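Local coordinates for protein gamma-glutamyltranspeptidase (Ggt) (Helicobacter pylori 26695, PDB 5BPK) that probably cleaves the gamma-glutamyl bond of glutathione and related compounds and passes the group to water or an acceptor, as an N-terminal nucleophile (Ntn) hydrolase, at residues 84-89 / 168-173; 130-135 / 154-159; 121-126 / 183-188. One frame throughout, in Å; residues are numbered along the deposited sequence.

Contact 1. Residues 84-89 / 168-173; sequences KVFLVV and QVLPKT. With EDO (1,2-ethanediol), chain P.
Gln168 and Phe86 run side by side from neighbouring antiparallel strands, 84-89 and 166-171. CB of Gln168 rests on the CD2 methyl of Leu87 at 3.7 Å. The next atom, CG, lies anti to the backbone N (chi1 -178°) and settles near the carbonyl oxygen of Phe86, while still touching Leu87 CD2. The extended chain carries the amide to the far end of the Phe86 ring, where Gln168 NE2 lies 3.5 Å from Phe86 CZ. The amide is turned 54° from the ring plane and approaches it obliquely. At the ring's edge, near its plane, Leu170 CD2 meets Phe86 CE1 at 3.8 Å.

Behind these side chains the carbonyl oxygen of Phe86 takes the N-H of Val169 (N to O 2.9 Å) from above the carbonyl plane, and the CA of Gln168 makes a CA-H...O contact to that same oxygen. Val85 and Val169 pack on the other side of the strand pair, where Val85 CG1 meets Val169 CG2 at 3.9 Å. Next to them, the N-H of Val85 binds O1 of an ethanediol, probably from the crystallisation liquor, 3.0 Å from Val85 N.

Helix 96-109 covers the Phe86 and Gln168 side through Val108, and Tyr274 of the neighbouring Ggt chain meets the Phe86 ring. Phe86 and Leu87 both pair with Val79 on the other flank of their strand, a classic beta bulge within the four-stranded antiparallel sheet, consistent with one of the two central sheets of the Ntn-hydrolase sandwich.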
loop_
_atom_site.group_PDB
_atom_site.type_symbol
_atom_site.label_atom_id
_atom_site.label_comp_id
_atom_site.label_asym_id
_atom_site.label_seq_id
_atom_site.Cartn_x
_atom_site.Cartn_y
_atom_site.Cartn_z
ATOM N N LYS B 84 -0.032 10.521 -21.422
ATOM C CA LYS B 84 1.250 10.922 -20.825
ATOM C C LYS B 84 1.083 11.023 -19.312
ATOM O O LYS B 84 0.015 11.348 -18.824
ATOM C CB LYS B 84 1.738 12.255 -21.387
ATOM C CG LYS B 84 2.137 12.192 -22.866
ATOM C CD LYS B 84 2.633 13.542 -23.375
ATOM N N VAL B 85 2.148 10.740 -18.579
ATOM C CA VAL B 85 2.111 10.760 -17.117
ATOM C C VAL B 85 1.711 12.146 -16.631
ATOM O O VAL B 85 2.305 13.161 -17.043
ATOM C CB VAL B 85 3.475 10.349 -16.517
ATOM C CG1 VAL B 85 3.483 10.489 -14.989
ATOM C CG2 VAL B 85 3.817 8.914 -16.926
ATOM N N PHE B 86 0.689 12.172 -15.780
ATOM C CA PHE B 86 0.203 13.392 -15.134
ATOM C C PHE B 86 0.392 13.313 -13.612
ATOM O O PHE B 86 0.927 14.244 -13.006
ATOM C CB PHE B 86 -1.269 13.633 -15.516
ATOM C CG PHE B 86 -1.894 14.835 -14.852
ATOM C CD1 PHE B 86 -1.414 16.111 -15.100
ATOM C CD2 PHE B 86 -2.993 14.693 -14.008
ATOM C CE1 PHE B 86 -2.003 17.226 -14.505
ATOM C CE2 PHE B 86 -3.583 15.794 -13.402
ATOM C CZ PHE B 86 -3.086 17.068 -13.652
ATOM N N LEU B 87 -0.066 12.219 -12.999
ATOM C CA LEU B 87 0.143 11.978 -11.568
ATOM C C LEU B 87 0.657 10.573 -11.289
ATOM O O LEU B 87 0.264 9.619 -11.956
ATOM C CB LEU B 87 -1.160 12.169 -10.782
ATOM C CG LEU B 87 -1.821 13.552 -10.819
ATOM C CD1 LEU B 87 -3.248 13.501 -10.245
ATOM C CD2 LEU B 87 -0.963 14.583 -10.066
ATOM N N VAL B 88 1.539 10.462 -10.297
ATOM C CA VAL B 88 1.966 9.187 -9.730
ATOM C C VAL B 88 1.654 9.279 -8.241
ATOM O O VAL B 88 2.150 10.167 -7.545
ATOM C CB VAL B 88 3.466 8.920 -9.973
ATOM C CG1 VAL B 88 3.822 7.456 -9.628
ATOM C CG2 VAL B 88 3.838 9.257 -11.417
ATOM N N VAL B 89 0.792 8.396 -7.755
ATOM C CA VAL B 89 0.250 8.553 -6.416
ATOM C C VAL B 89 -0.063 7.210 -5.752
ATOM O O VAL B 89 -0.342 6.220 -6.412
ATOM C CB VAL B 89 -0.992 9.472 -6.460
ATOM C CG1 VAL B 89 -2.084 8.846 -7.288
ATOM C CG2 VAL B 89 -1.470 9.846 -5.063
ATOM N N GLN B 168 3.569 15.077 -9.752
ATOM C CA GLN B 168 2.832 15.622 -10.873
ATOM C C GLN B 168 3.825 16.009 -11.964
ATOM O O GLN B 168 4.868 16.619 -11.689
ATOM C CB GLN B 168 1.985 16.826 -10.449
ATOM C CG GLN B 168 1.142 17.431 -11.560
ATOM C CD GLN B 168 0.369 18.655 -11.121
ATOM O OE1 GLN B 168 0.931 19.577 -10.529
ATOM N NE2 GLN B 168 -0.915 18.685 -11.429
ATOM N N VAL B 169 3.483 15.673 -13.206
ATOM C CA VAL B 169 4.347 15.963 -14.347
ATOM C C VAL B 169 3.586 16.869 -15.312
ATOM O O VAL B 169 2.445 16.574 -15.699
ATOM C CB VAL B 169 4.807 14.688 -15.066
ATOM C CG1 VAL B 169 5.755 15.025 -16.199
ATOM C CG2 VAL B 169 5.473 13.736 -14.089
ATOM N N LEU B 170 4.227 17.970 -15.696
ATOM C CA LEU B 170 3.630 18.935 -16.624
ATOM C C LEU B 170 4.586 19.222 -17.771
ATOM O O LEU B 170 5.814 19.237 -17.584
ATOM C CB LEU B 170 3.260 20.237 -15.902
ATOM C CG LEU B 170 2.343 20.099 -14.681
ATOM C CD1 LEU B 170 2.266 21.421 -13.933
ATOM C CD2 LEU B 170 0.953 19.616 -15.091
ATOM N N PRO B 171 4.028 19.444 -18.972
ATOM C CA PRO B 171 4.864 19.700 -20.135
ATOM C C PRO B 171 5.471 21.095 -20.117
ATOM O O PRO B 171 4.882 22.028 -19.564
ATOM C CB PRO B 171 3.880 19.578 -21.296
ATOM C CG PRO B 171 2.582 20.024 -20.721
ATOM C CD PRO B 171 2.591 19.537 -19.299
ATOM N N LYS B 172 6.661 21.215 -20.694
ATOM C CA LYS B 172 7.215 22.517 -21.057
ATOM C C LYS B 172 7.817 22.393 -22.456
ATOM O O LYS B 172 7.799 21.305 -23.043
ATOM C CB LYS B 172 8.220 23.009 -20.005
ATOM C CG LYS B 172 9.501 22.197 -19.853
ATOM C CD LYS B 172 10.279 22.646 -18.607
ATOM C CE LYS B 172 11.785 22.406 -18.720
ATOM N NZ LYS B 172 12.166 20.964 -18.673
ATOM N N THR B 173 8.312 23.504 -23.006
ATOM C CA THR B 173 8.838 23.522 -24.377
ATOM C C THR B 173 9.875 22.422 -24.581
ATOM O O THR B 173 9.740 21.591 -25.477
ATOM C CB THR B 173 9.468 24.893 -24.732
HETATM C C1 EDO P . 4.440 9.275 -20.327
HETATM O O1 EDO P . 4.737 10.679 -20.157
HETATM C C2 EDO P . 5.070 8.713 -21.596
HETATM O O2 EDO P . 4.134 7.930 -22.363
#

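Contact 2. Residues 130-135 / 154-159; sequences PDELRI and QIVTKP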
loop_
_atom_site.group_PDB
_atom_site.type_symbol
_atom_site.label_atom_id
_atom_site.label_comp_id
_atom_site.label_asym_id
_atom_site.label_seq_id
_atom_site.Cartn_x
_atom_site.Cartn_y
_atom_site.Cartn_z
ATOM N N PRO B 130 -17.098 0.630 10.216
ATOM C CA PRO B 130 -18.152 1.260 10.986
ATOM C C PRO B 130 -18.864 2.345 10.191
ATOM O O PRO B 130 -18.287 2.922 9.258
ATOM C CB PRO B 130 -17.411 1.871 12.183
ATOM C CG PRO B 130 -16.026 2.033 11.744
ATOM C CD PRO B 130 -15.761 0.968 10.726
ATOM N N ASP B 131 -20.117 2.595 10.558
ATOM C CA ASP B 131 -20.936 3.595 9.884
ATOM C C ASP B 131 -20.662 4.945 10.538
ATOM O O ASP B 131 -21.386 5.408 11.429
ATOM C CB ASP B 131 -22.422 3.200 9.921
ATOM C CG ASP B 131 -23.305 4.149 9.133
ATOM O OD1 ASP B 131 -22.811 5.197 8.651
ATOM O OD2 ASP B 131 -24.509 3.851 8.992
ATOM N N GLU B 132 -19.581 5.553 10.073
ATOM C CA GLU B 132 -19.081 6.817 10.625
ATOM C C GLU B 132 -18.360 7.594 9.532
ATOM O O GLU B 132 -17.801 7.007 8.605
ATOM C CB GLU B 132 -18.129 6.557 11.797
ATOM C CG GLU B 132 -16.788 5.937 11.411
ATOM C CD GLU B 132 -15.908 5.556 12.595
ATOM O OE1 GLU B 132 -16.421 5.399 13.737
ATOM O OE2 GLU B 132 -14.681 5.384 12.369
ATOM N N LEU B 133 -18.383 8.917 9.645
ATOM C CA LEU B 133 -17.573 9.763 8.765
ATOM C C LEU B 133 -16.345 10.167 9.567
ATOM O O LEU B 133 -16.420 10.991 10.484
ATOM C CB LEU B 133 -18.356 10.989 8.268
ATOM C CG LEU B 133 -17.636 11.890 7.240
ATOM C CD1 LEU B 133 -17.344 11.130 5.924
ATOM C CD2 LEU B 133 -18.513 13.116 6.971
ATOM N N ARG B 134 -15.220 9.552 9.231
ATOM C CA ARG B 134 -13.966 9.792 9.918
ATOM C C ARG B 134 -13.303 11.034 9.334
ATOM O O ARG B 134 -13.183 11.162 8.111
ATOM C CB ARG B 134 -13.062 8.564 9.771
ATOM C CG ARG B 134 -11.639 8.768 10.206
ATOM C CD ARG B 134 -10.844 7.502 10.149
ATOM N NE ARG B 134 -9.494 7.737 10.654
ATOM C CZ ARG B 134 -8.645 6.793 11.052
ATOM N NH1 ARG B 134 -8.988 5.511 10.993
ATOM N NH2 ARG B 134 -7.439 7.134 11.516
ATOM N N ILE B 135 -12.890 11.939 10.218
ATOM C CA ILE B 135 -12.189 13.163 9.835
ATOM C C ILE B 135 -10.877 13.319 10.615
ATOM O O ILE B 135 -10.605 12.558 11.558
ATOM C CB ILE B 135 -13.110 14.407 10.009
ATOM C CG1 ILE B 135 -13.436 14.673 11.482
ATOM C CG2 ILE B 135 -14.386 14.209 9.215
ATOM C CD1 ILE B 135 -13.916 16.071 11.747
ATOM N N GLN B 154 -22.427 10.341 11.443
ATOM C CA GLN B 154 -21.815 10.330 12.764
ATOM C C GLN B 154 -20.351 10.660 12.537
ATOM O O GLN B 154 -19.595 9.819 12.058
ATOM C CB GLN B 154 -21.948 8.953 13.427
ATOM C CG GLN B 154 -23.385 8.447 13.542
ATOM C CD GLN B 154 -24.208 9.239 14.539
ATOM O OE1 GLN B 154 -25.246 9.815 14.192
ATOM N NE2 GLN B 154 -23.748 9.276 15.785
ATOM N N ILE B 155 -19.967 11.888 12.863
ATOM C CA ILE B 155 -18.630 12.395 12.557
ATOM C C ILE B 155 -17.715 12.099 13.730
ATOM O O ILE B 155 -18.062 12.385 14.885
ATOM C CB ILE B 155 -18.662 13.898 12.256
ATOM C CG1 ILE B 155 -19.623 14.159 11.095
ATOM C CG2 ILE B 155 -17.229 14.416 11.960
ATOM C CD1 ILE B 155 -19.757 15.596 10.711
ATOM N N VAL B 156 -16.558 11.515 13.431
ATOM C CA VAL B 156 -15.582 11.139 14.445
ATOM C C VAL B 156 -14.196 11.631 14.021
ATOM O O VAL B 156 -13.769 11.423 12.879
ATOM C CB VAL B 156 -15.551 9.615 14.695
ATOM C CG1 VAL B 156 -16.924 9.135 15.151
ATOM C CG2 VAL B 156 -15.124 8.842 13.467
ATOM N N THR B 157 -13.511 12.298 14.943
ATOM C CA THR B 157 -12.162 12.774 14.687
ATOM C C THR B 157 -11.193 11.709 15.190
ATOM O O THR B 157 -11.227 11.334 16.369
ATOM C CB THR B 157 -11.896 14.129 15.379
ATOM O OG1 THR B 157 -12.886 15.090 14.972
ATOM C CG2 THR B 157 -10.487 14.630 15.057
ATOM N N LYS B 158 -10.344 11.230 14.283
ATOM C CA LYS B 158 -9.395 10.165 14.544
ATOM C C LYS B 158 -8.007 10.566 14.041
ATOM O O LYS B 158 -7.854 11.610 13.412
ATOM C CB LYS B 158 -9.875 8.863 13.892
ATOM C CG LYS B 158 -11.018 8.204 14.651
ATOM C CD LYS B 158 -11.453 6.888 14.015
ATOM C CE LYS B 158 -12.379 6.104 14.933
ATOM N NZ LYS B 158 -12.878 4.857 14.283
ATOM N N PRO B 159 -6.983 9.743 14.325
ATOM C CA PRO B 159 -5.633 10.111 13.890
ATOM C C PRO B 159 -5.516 10.332 12.389
ATOM O O PRO B 159 -6.326 9.822 11.624
ATOM C CB PRO B 159 -4.785 8.925 14.355
ATOM C CG PRO B 159 -5.516 8.419 15.579
ATOM C CD PRO B 159 -6.967 8.614 15.273
HETATM O O HOH W 1 -22.171 8.019 9.735
HETATM O O HOH W 2 -15.322 3.687 15.683
HETATM O O HOH W 3 -8.778 10.523 10.684
#
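Glu132 turns its CG into the space between the backbone N and carbonyl carbon (chi1 70°) and then runs out straight, which carries its carboxylate across Val156 to the end of Lys158. Lys158, with CG beside its own backbone N (chi1 -75°), is extended to its tip and crosses Glu132 at about a right angle. Its NZ reaches Glu132 OE2 at 2.7 Å on the syn lone pair, a salt bridge that one water reinforces by joining NZ to OE1. Beneath it, Val156 CG2 presses against Glu132 CD at 3.5 Å.

These groups sit on a parallel strand pair, 133-135 with 155-157, joined through helix 142-151 as a beta-alpha-beta unit. Backbone bonds alternate along it, from Leu133 N to Gln154 O (2.8 Å) as far as Lys158 N to Ile135 O (3.0 Å). On the opposite face Ile135 CD1 meets Ile155 CG2 at 3.7 Å, and Leu148 of the helix covers both Leu133 and Ile155.

Arg134 is extended on the same face as Glu132 and also crosses Lys158, with Lys158 CB over one face of the guanidinium, 3.4 Å from Arg134 NE. The guanidinium edge is held by the carbonyl of Pro159: Arg134 NH2 to Pro159 O is 2.9 Å, and the oxygen lies in the guanidinium plane. Another water accepts from Arg134 NE and lies within bonding distance of the carbonyl oxygens of Ile135 and Pro159, though not every such bond need form at once. Asp131, at the centre of an inverse gamma turn, pairs with Arg320 of the neighbouring Ggt chain.

Contact 3. Residues 121-126 / 183-188; sequences APRFHM and DPRKEF. With EDO (1,2-ethanediol), chain R; EDO (1,2-ethanediol), chain F.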
loop_
_atom_site.group_PDB
_atom_site.type_symbol
_atom_site.label_atom_id
_atom_site.label_comp_id
_atom_site.label_asym_id
_atom_site.label_seq_id
_atom_site.Cartn_x
_atom_site.Cartn_y
_atom_site.Cartn_z
ATOM N N ALA B 121 -3.898 18.628 2.192
ATOM C CA ALA B 121 -5.319 18.907 2.462
ATOM C C ALA B 121 -5.928 17.858 3.394
ATOM O O ALA B 121 -5.692 16.651 3.211
ATOM C CB ALA B 121 -6.112 18.972 1.169
ATOM N N PRO B 122 -6.697 18.310 4.400
ATOM C CA PRO B 122 -7.346 17.357 5.293
ATOM C C PRO B 122 -8.215 16.340 4.555
ATOM O O PRO B 122 -8.800 16.663 3.523
ATOM C CB PRO B 122 -8.209 18.253 6.181
ATOM C CG PRO B 122 -7.375 19.500 6.310
ATOM C CD PRO B 122 -6.822 19.694 4.909
ATOM N N ARG B 123 -8.278 15.129 5.107
ATOM C CA ARG B 123 -8.935 13.982 4.487
ATOM C C ARG B 123 -10.102 13.504 5.339
ATOM O O ARG B 123 -10.057 13.619 6.563
ATOM C CB ARG B 123 -7.933 12.835 4.338
ATOM C CG ARG B 123 -6.904 13.098 3.266
ATOM C CD ARG B 123 -5.685 12.137 3.368
ATOM N NE ARG B 123 -4.613 12.671 2.528
ATOM C CZ ARG B 123 -3.334 12.344 2.586
ATOM N NH1 ARG B 123 -2.883 11.464 3.468
ATOM N NH2 ARG B 123 -2.489 12.939 1.757
ATOM N N PHE B 124 -11.140 12.981 4.681
ATOM C CA PHE B 124 -12.255 12.308 5.362
ATOM C C PHE B 124 -12.321 10.871 4.867
ATOM O O PHE B 124 -11.640 10.502 3.919
ATOM C CB PHE B 124 -13.603 13.026 5.148
ATOM C CG PHE B 124 -14.040 13.088 3.715
ATOM C CD1 PHE B 124 -14.821 12.079 3.156
ATOM C CD2 PHE B 124 -13.642 14.142 2.915
ATOM C CE1 PHE B 124 -15.202 12.140 1.822
ATOM C CE2 PHE B 124 -14.000 14.200 1.585
ATOM C CZ PHE B 124 -14.781 13.197 1.028
ATOM N N HIS B 125 -13.134 10.056 5.524
ATOM C CA HIS B 125 -13.192 8.637 5.206
ATOM C C HIS B 125 -14.516 8.032 5.647
ATOM O O HIS B 125 -14.984 8.283 6.753
ATOM C CB HIS B 125 -12.002 7.943 5.885
ATOM C CG HIS B 125 -11.993 6.452 5.774
ATOM N ND1 HIS B 125 -11.677 5.789 4.608
ATOM C CD2 HIS B 125 -12.234 5.492 6.702
ATOM C CE1 HIS B 125 -11.734 4.486 4.820
ATOM N NE2 HIS B 125 -12.059 4.277 6.084
ATOM N N MET B 126 -15.088 7.228 4.761
ATOM C CA MET B 126 -16.258 6.406 5.038
ATOM C C MET B 126 -15.981 5.019 4.468
ATOM O O MET B 126 -15.664 4.895 3.296
ATOM C CB MET B 126 -17.495 7.048 4.394
ATOM C CG MET B 126 -18.710 6.152 4.188
ATOM S SD MET B 126 -19.419 5.437 5.670
ATOM C CE MET B 126 -20.216 6.879 6.415
ATOM N N ASP B 183 4.284 13.658 2.465
ATOM C CA ASP B 183 3.084 13.897 3.248
ATOM C C ASP B 183 3.468 14.427 4.630
ATOM O O ASP B 183 4.263 13.793 5.325
ATOM C CB ASP B 183 2.302 12.583 3.382
ATOM C CG ASP B 183 0.844 12.786 3.782
ATOM O OD1 ASP B 183 0.543 13.664 4.637
ATOM O OD2 ASP B 183 -0.016 12.054 3.230
ATOM N N PRO B 184 2.897 15.580 5.041
ATOM C CA PRO B 184 3.199 16.068 6.391
ATOM C C PRO B 184 2.854 15.060 7.501
ATOM O O PRO B 184 3.417 15.130 8.592
ATOM C CB PRO B 184 2.335 17.336 6.516
ATOM C CG PRO B 184 1.391 17.316 5.393
ATOM C CD PRO B 184 2.052 16.533 4.297
ATOM N N ARG B 185 1.976 14.102 7.203
ATOM C CA ARG B 185 1.527 13.109 8.192
ATOM C C ARG B 185 2.564 12.037 8.521
ATOM O O ARG B 185 2.398 11.310 9.486
ATOM C CB ARG B 185 0.263 12.410 7.700
ATOM C CG ARG B 185 -0.914 13.327 7.457
ATOM C CD ARG B 185 -1.973 12.633 6.636
ATOM N NE ARG B 185 -3.142 13.469 6.385
ATOM C CZ ARG B 185 -3.207 14.411 5.451
ATOM N NH1 ARG B 185 -2.157 14.673 4.681
ATOM N NH2 ARG B 185 -4.330 15.093 5.284
ATOM N N LYS B 186 3.621 11.950 7.718
ATOM C CA LYS B 186 4.616 10.883 7.828
ATOM C C LYS B 186 5.066 10.636 9.276
ATOM O O LYS B 186 5.073 9.490 9.726
ATOM C CB LYS B 186 5.824 11.193 6.932
ATOM C CG LYS B 186 6.839 10.044 6.787
ATOM C CD LYS B 186 8.006 10.122 7.775
ATOM C CE LYS B 186 9.043 11.165 7.381
ATOM N NZ LYS B 186 10.078 11.351 8.445
ATOM N N GLU B 187 5.417 11.706 9.996
ATOM C CA GLU B 187 6.003 11.593 11.351
ATOM C C GLU B 187 4.995 11.599 12.511
ATOM O O GLU B 187 5.393 11.664 13.679
ATOM C CB GLU B 187 7.028 12.715 11.578
ATOM C CG GLU B 187 8.284 12.591 10.726
ATOM N N PHE B 188 3.705 11.515 12.205
ATOM C CA PHE B 188 2.670 11.611 13.233
ATOM C C PHE B 188 2.472 10.268 13.924
ATOM O O PHE B 188 2.872 10.094 15.076
ATOM C CB PHE B 188 1.350 12.097 12.626
ATOM C CG PHE B 188 1.321 13.577 12.320
ATOM C CD1 PHE B 188 2.464 14.253 11.884
ATOM C CD2 PHE B 188 0.135 14.292 12.443
ATOM C CE1 PHE B 188 2.426 15.603 11.597
ATOM C CE2 PHE B 188 0.090 15.646 12.151
ATOM C CZ PHE B 188 1.243 16.299 11.729
HETATM C C1 EDO R . -11.759 16.795 5.716
HETATM O O1 EDO R . -13.061 16.960 5.134
HETATM C C2 EDO R . -11.889 16.263 7.147
HETATM O O2 EDO R . -10.614 16.016 7.782
HETATM C C1 EDO F . 5.724 6.042 9.657
HETATM O O1 EDO F . 6.502 6.552 8.566
HETATM C C2 EDO F . 6.635 5.314 10.639
HETATM O O2 EDO F . 6.393 3.897 10.659
#
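The guanidinium groups of Arg123 and Arg185 lie flat on one another, planes 10° apart and centres 3.5 Å apart, with Arg185 NH1 over the centre of the Arg123 group. At the edge of Arg123 stands OD2 of Asp183; at the edge of Arg185 are Asp183 OD1 and the Ala121 carbonyl. Together the three side chains form a salt-bridge network in which one carboxylate serves both stacked arginines and, with Glu136, which pairs with Arg185 NH2, probably offsets their like charges.

Arg123 grips a single oxygen end-on, with NH1 2.9 Å and NH2 3.0 Å from Asp183 OD2, and the carboxylate stands perpendicular to its guanidinium. OD2 receives NH1 on its syn lone pair, whereas NH2 comes from above the carboxylate plane. The other oxygen, OD1, accepts from Arg185 NH1 at 2.9 Å on the syn side and from the backbone N of Arg185, closing an Asx turn that holds the carboxylate against its own loop.

Further partners fix the pair: Arg123 NH1 also donates to Met161 O, and Val164 N donates to Asp183 OD2. The network thus ties the loop after helix 115-120 to the C-terminal loop that follows strand 176-181. The other terminal nitrogen of Arg185, NH2, reaches Ala121 O at 2.9 Å with a bent N-H...O angle of 142°, from 49° above the carbonyl plane.

Overall arrangement
Contacts 2 and 3 adjoin, their centres 14 Å apart: Arg134 N lies 2.8 Å from His125 O, probably a hydrogen bond, so 121-126 runs along strand 133-135 on the flank away from 155-157. Met126 CE packs against Glu132 O. Contact 1 is remote from both, its centre about 23 Å from that of contact 3 and 34 Å from that of contact 2, which lies on the opposite side of the chain's centre. Helix 96-109 bridges contacts 1 and 3, touching Phe86 and Gln168 as well as Arg123. The bound dihydro-oxazolyl amino acid, probably related to the inhibitor acivicin, is touched by none of the three; the side chains of Arg123 and Arg134 come within about 12 Å of it.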